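Local atomic coordinates of vaginolysin (Gardnerella vaginalis, PDB entry 5IMY), a protein that probably binds cholesterol in host membranes and acts as a pore-forming toxin of the cholesterol-dependent cytolysin family. Residues Ile109-Thr117 against Pro229-Thr237. Numbering follows the deposited sequence.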
ATOM      1  N   ILE A 109      15.264  20.217 -46.624  1.00 41.96           N
ATOM      2  CA  ILE A 109      16.599  20.257 -47.207  1.00 40.94           C
ATOM      3  C   ILE A 109      16.431  20.725 -48.643  1.00 36.66           C
ATOM      4  O   ILE A 109      15.862  20.010 -49.476  1.00 36.85           O
ATOM      5  CB  ILE A 109      17.296  18.892 -47.146  1.00 40.52           C
ATOM      6  CG1 ILE A 109      17.431  18.422 -45.696  1.00 32.36           C
ATOM      7  CG2 ILE A 109      18.675  18.970 -47.800  1.00 41.84           C
ATOM      8  CD1 ILE A 109      17.827  16.968 -45.565  1.00 32.65           C
ATOM      9  N   SER A 110      16.904  21.932 -48.936  1.00 41.33           N
ATOM     10  CA  SER A 110      16.841  22.454 -50.293  1.00 54.29           C
ATOM     11  C   SER A 110      17.904  21.761 -51.134  1.00 47.13           C
ATOM     12  O   SER A 110      19.089  21.771 -50.784  1.00 50.65           O
ATOM     13  CB  SER A 110      17.047  23.965 -50.299  1.00 59.42           C
ATOM     14  OG  SER A 110      16.890  24.505 -48.999  1.00 64.47           O
ATOM     15  N   ALA A 111      17.480  21.149 -52.233  1.00 43.85           N
ATOM     16  CA  ALA A 111      18.401  20.462 -53.127  1.00 44.09           C
ATOM     17  C   ALA A 111      17.671  20.174 -54.425  1.00 51.59           C
ATOM     18  O   ALA A 111      16.437  20.128 -54.467  1.00 60.08           O
ATOM     19  CB  ALA A 111      18.931  19.165 -52.511  1.00 46.67           C
ATOM     20  N   ASN A 112      18.446  19.993 -55.486  1.00 54.48           N
ATOM     21  CA  ASN A 112      17.863  19.624 -56.762  1.00 55.09           C
ATOM     22  C   ASN A 112      17.331  18.202 -56.673  1.00 51.92           C
ATOM     23  O   ASN A 112      18.105  17.258 -56.493  1.00 48.83           O
ATOM     24  CB  ASN A 112      18.895  19.747 -57.879  1.00 59.65           C
ATOM     25  CG  ASN A 112      19.498  21.134 -57.965  1.00 62.59           C
ATOM     26  OD1 ASN A 112      18.864  22.120 -57.591  1.00 54.63           O
ATOM     27  ND2 ASN A 112      20.725  21.216 -58.462  1.00 74.97           N
ATOM     28  N   ARG A 113      16.019  18.051 -56.795  1.00 50.15           N
ATOM     29  CA  ARG A 113      15.349  16.778 -56.589  1.00 52.03           C
ATOM     30  C   ARG A 113      15.078  16.071 -57.913  1.00 46.82           C
ATOM     31  O   ARG A 113      15.087  16.676 -58.989  1.00 46.21           O
ATOM     32  CB  ARG A 113      14.031  16.981 -55.836  1.00 46.26           C
ATOM     33  CG  ARG A 113      14.202  17.471 -54.409  1.00 40.71           C
ATOM     34  CD  ARG A 113      14.799  16.394 -53.518  1.00 41.06           C
ATOM     35  NE  ARG A 113      13.945  15.213 -53.452  1.00 41.72           N
ATOM     36  CZ  ARG A 113      12.877  15.101 -52.669  1.00 33.39           C
ATOM     37  NH1 ARG A 113      12.520  16.103 -51.874  1.00 33.58           N
ATOM     38  NH2 ARG A 113      12.160  13.986 -52.680  1.00 31.54           N
ATOM     39  N   ALA A 114      14.829  14.774 -57.815  1.00 45.38           N
ATOM     40  CA  ALA A 114      14.402  13.949 -58.928  1.00 50.53           C
ATOM     41  C   ALA A 114      12.912  13.665 -58.829  1.00 40.59           C
ATOM     42  O   ALA A 114      12.308  13.833 -57.767  1.00 42.46           O
ATOM     43  CB  ALA A 114      15.175  12.626 -58.939  1.00 48.49           C
ATOM     44  N   PRO A 115      12.277  13.242 -59.920  1.00 43.24           N
ATOM     45  CA  PRO A 115      10.872  12.837 -59.827  1.00 42.42           C
ATOM     46  C   PRO A 115      10.693  11.733 -58.798  1.00 45.43           C
ATOM     47  O   PRO A 115      11.619  10.979 -58.494  1.00 47.37           O
ATOM     48  CB  PRO A 115      10.545  12.349 -61.242  1.00 39.57           C
ATOM     49  CG  PRO A 115      11.513  13.063 -62.116  1.00 48.10           C
ATOM     50  CD  PRO A 115      12.770  13.203 -61.307  1.00 44.28           C
ATOM     51  N   ILE A 116       9.480  11.646 -58.256  1.00 40.67           N
ATOM     52  CA  ILE A 116       9.159  10.668 -57.228  1.00 44.90           C
ATOM     53  C   ILE A 116       7.743  10.164 -57.465  1.00 42.30           C
ATOM     54  O   ILE A 116       6.866  10.906 -57.918  1.00 44.95           O
ATOM     55  CB  ILE A 116       9.315  11.267 -55.812  1.00 47.59           C
ATOM     56  CG1 ILE A 116       9.134  10.192 -54.744  1.00 41.52           C
ATOM     57  CG2 ILE A 116       8.332  12.415 -55.594  1.00 46.52           C
ATOM     58  CD1 ILE A 116       9.888  10.498 -53.469  1.00 50.39           C
ATOM     59  N   THR A 117       7.525   8.886 -57.167  1.00 43.69           N
ATOM     60  CA  THR A 117       6.243   8.231 -57.397  1.00 45.68           C
ATOM     61  C   THR A 117       5.515   8.049 -56.074  1.00 44.87           C
ATOM     62  O   THR A 117       6.064   7.469 -55.132  1.00 46.42           O
ATOM     63  CB  THR A 117       6.432   6.875 -58.084  1.00 49.64           C
ATOM     64  OG1 THR A 117       7.044   7.066 -59.363  1.00 50.99           O
ATOM     65  CG2 THR A 117       5.088   6.171 -58.267  1.00 49.28           C
ATOM     66  N   PRO A 229      19.649   5.411 -52.738  1.00 48.14           N
ATOM     67  CA  PRO A 229      19.542   6.691 -52.013  1.00 47.84           C
ATOM     68  C   PRO A 229      20.029   7.877 -52.821  1.00 55.59           C
ATOM     69  O   PRO A 229      19.483   8.978 -52.679  1.00 45.77           O
ATOM     70  CB  PRO A 229      20.398   6.461 -50.760  1.00 43.95           C
ATOM     71  CG  PRO A 229      21.307   5.352 -51.111  1.00 48.45           C
ATOM     72  CD  PRO A 229      20.541   4.468 -52.042  1.00 50.19           C
ATOM     73  N   ALA A 230      21.061   7.701 -53.643  1.00 58.02           N
ATOM     74  CA  ALA A 230      21.331   8.693 -54.672  1.00 55.02           C
ATOM     75  C   ALA A 230      20.120   8.777 -55.585  1.00 56.40           C
ATOM     76  O   ALA A 230      19.418   7.790 -55.811  1.00 67.57           O
ATOM     77  CB  ALA A 230      22.583   8.343 -55.474  1.00 62.69           C
ATOM     78  N   ASP A 231      19.867   9.971 -56.107  1.00 42.94           N
ATOM     79  CA  ASP A 231      18.539  10.290 -56.611  1.00 57.47           C
ATOM     80  C   ASP A 231      17.599  10.338 -55.409  1.00 59.52           C
ATOM     81  O   ASP A 231      17.935   9.847 -54.331  1.00 66.65           O
ATOM     82  CB  ASP A 231      18.065   9.284 -57.661  1.00 68.23           C
ATOM     83  CG  ASP A 231      16.981   8.355 -57.145  1.00 62.94           C
ATOM     84  OD1 ASP A 231      15.849   8.833 -56.910  1.00 55.36           O
ATOM     85  OD2 ASP A 231      17.254   7.147 -56.984  1.00 59.63           O
ATOM     86  N   PHE A 232      16.397  10.863 -55.615  1.00 49.20           N
ATOM     87  CA  PHE A 232      15.795  11.834 -54.708  1.00 54.50           C
ATOM     88  C   PHE A 232      16.284  13.177 -55.220  1.00 50.51           C
ATOM     89  O   PHE A 232      15.512  14.130 -55.343  1.00 54.57           O
ATOM     90  CB  PHE A 232      16.189  11.686 -53.230  1.00 49.53           C
ATOM     91  CG  PHE A 232      15.278  10.802 -52.417  1.00 46.38           C
ATOM     92  CD1 PHE A 232      13.946  11.128 -52.235  1.00 55.99           C
ATOM     93  CD2 PHE A 232      15.779   9.675 -51.780  1.00 42.41           C
ATOM     94  CE1 PHE A 232      13.116  10.327 -51.465  1.00 48.22           C
ATOM     95  CE2 PHE A 232      14.956   8.874 -51.009  1.00 47.96           C
ATOM     96  CZ  PHE A 232      13.627   9.201 -50.850  1.00 42.92           C
ATOM     97  N   PHE A 233      17.575  13.222 -55.542  1.00 53.55           N
ATOM     98  CA  PHE A 233      18.270  14.406 -56.006  1.00 56.18           C
ATOM     99  C   PHE A 233      18.531  14.334 -57.508  1.00 50.92           C
ATOM    100  O   PHE A 233      18.319  13.311 -58.162  1.00 47.68           O
ATOM    101  CB  PHE A 233      19.599  14.555 -55.262  1.00 52.16           C
ATOM    102  CG  PHE A 233      19.517  14.284 -53.789  1.00 50.53           C
ATOM    103  CD1 PHE A 233      19.180  15.294 -52.911  1.00 43.76           C
ATOM    104  CD2 PHE A 233      19.801  13.023 -53.285  1.00 52.01           C
ATOM    105  CE1 PHE A 233      19.113  15.057 -51.556  1.00 34.55           C
ATOM    106  CE2 PHE A 233      19.735  12.780 -51.928  1.00 46.72           C
ATOM    107  CZ  PHE A 233      19.393  13.798 -51.062  1.00 40.39           C
ATOM    108  N   ALA A 234      19.042  15.441 -58.049  1.00 61.95           N
ATOM    109  CA  ALA A 234      19.333  15.572 -59.475  1.00 62.05           C
ATOM    110  C   ALA A 234      20.451  14.619 -59.897  1.00 63.47           C
ATOM    111  O   ALA A 234      21.068  13.967 -59.040  1.00 61.67           O
ATOM    112  CB  ALA A 234      19.719  17.015 -59.801  1.00 65.36           C
ATOM    113  N   PRO A 235      20.729  14.496 -61.198  1.00 67.89           N
ATOM    114  CA  PRO A 235      21.780  13.572 -61.652  1.00 74.83           C
ATOM    115  C   PRO A 235      23.208  13.879 -61.206  1.00 82.72           C
ATOM    116  O   PRO A 235      23.889  12.973 -60.714  1.00 87.36           O
ATOM    117  CB  PRO A 235      21.646  13.646 -63.180  1.00 74.83           C
ATOM    118  CG  PRO A 235      20.187  13.875 -63.383  1.00 68.36           C
ATOM    119  CD  PRO A 235      19.801  14.836 -62.289  1.00 64.97           C
ATOM    120  N   CYS A 236      23.693  15.113 -61.377  1.00 72.65           N
ATOM    121  CA  CYS A 236      25.104  15.441 -61.103  1.00 77.09           C
ATOM    122  C   CYS A 236      25.202  16.225 -59.795  1.00 75.66           C
ATOM    123  O   CYS A 236      25.575  17.397 -59.751  1.00 72.84           O
ATOM    124  CB  CYS A 236      25.713  16.207 -62.274  1.00 85.27           C
ATOM    125  SG  CYS A 236      25.574  15.352 -63.885  1.00 88.98           S
ATOM    126  N   THR A 237      24.891  15.519 -58.701  1.00 80.53           N
ATOM    127  CA  THR A 237      24.557  16.172 -57.437  1.00 77.56           C
ATOM    128  C   THR A 237      25.731  16.387 -56.494  1.00 71.20           C
ATOM    129  O   THR A 237      25.639  17.267 -55.631  1.00 77.48           O
ATOM    130  CB  THR A 237      23.498  15.372 -56.688  1.00 76.05           C
ATOM    131  OG1 THR A 237      23.635  13.965 -56.976  1.00 85.94           O
ATOM    132  CG2 THR A 237      22.139  15.854 -57.071  1.00 58.57           C
TER
HETATM  133  O   HOH W   1      12.737  12.540 -55.548  1.00 43.96           O
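F232 O is gripped from both faces of its carbonyl plane by residues of I109-T117. The backbone N of A114 donates to F232 O at 2.6 Å with an N-H...O angle of 158°, while R113 NE comes in over the other face, 2.7 Å from F232 O. That oxygen lies in the guanidinium plane, though the bond is bent (134°). CB of R113 points away from P229-T237 overall, and the bends of the chain at chi2 and chi3 bring NE back over this carbonyl. A water joins the group, donating to A114 O and F232 O and accepting from R113 NH2; R113 NH2 also bonds to G92 O, which helps fix the guanidinium. A weak and doubtful backbone bond, from A234 N to N112 O, whose position is less sure, lies on the other side of the single beta bridge between R113 and F233. This lone bridge ties the lead-in to strand 116-120 to the loop that follows strand 208-223, its antiparallel neighbour in the large sheet of the cytolysin, far from the centre of the elongated chain. The same loop is joined to the N-terminal region by the disulfide C236-C18. Among the side chains, R113 and F232 run alongside each other, with NH2 at the ring edge 3.4 Å from F232 CD1 and the two planes 59° apart. I116 CD1 meets F232 CE1 obliquely at 3.8 Å; Y255 also packs on this ring. A111 CB touches the edge of the F233 ring at CD1 (3.9 Å), and L94 of strand 94-96 packs against both R113 and F233.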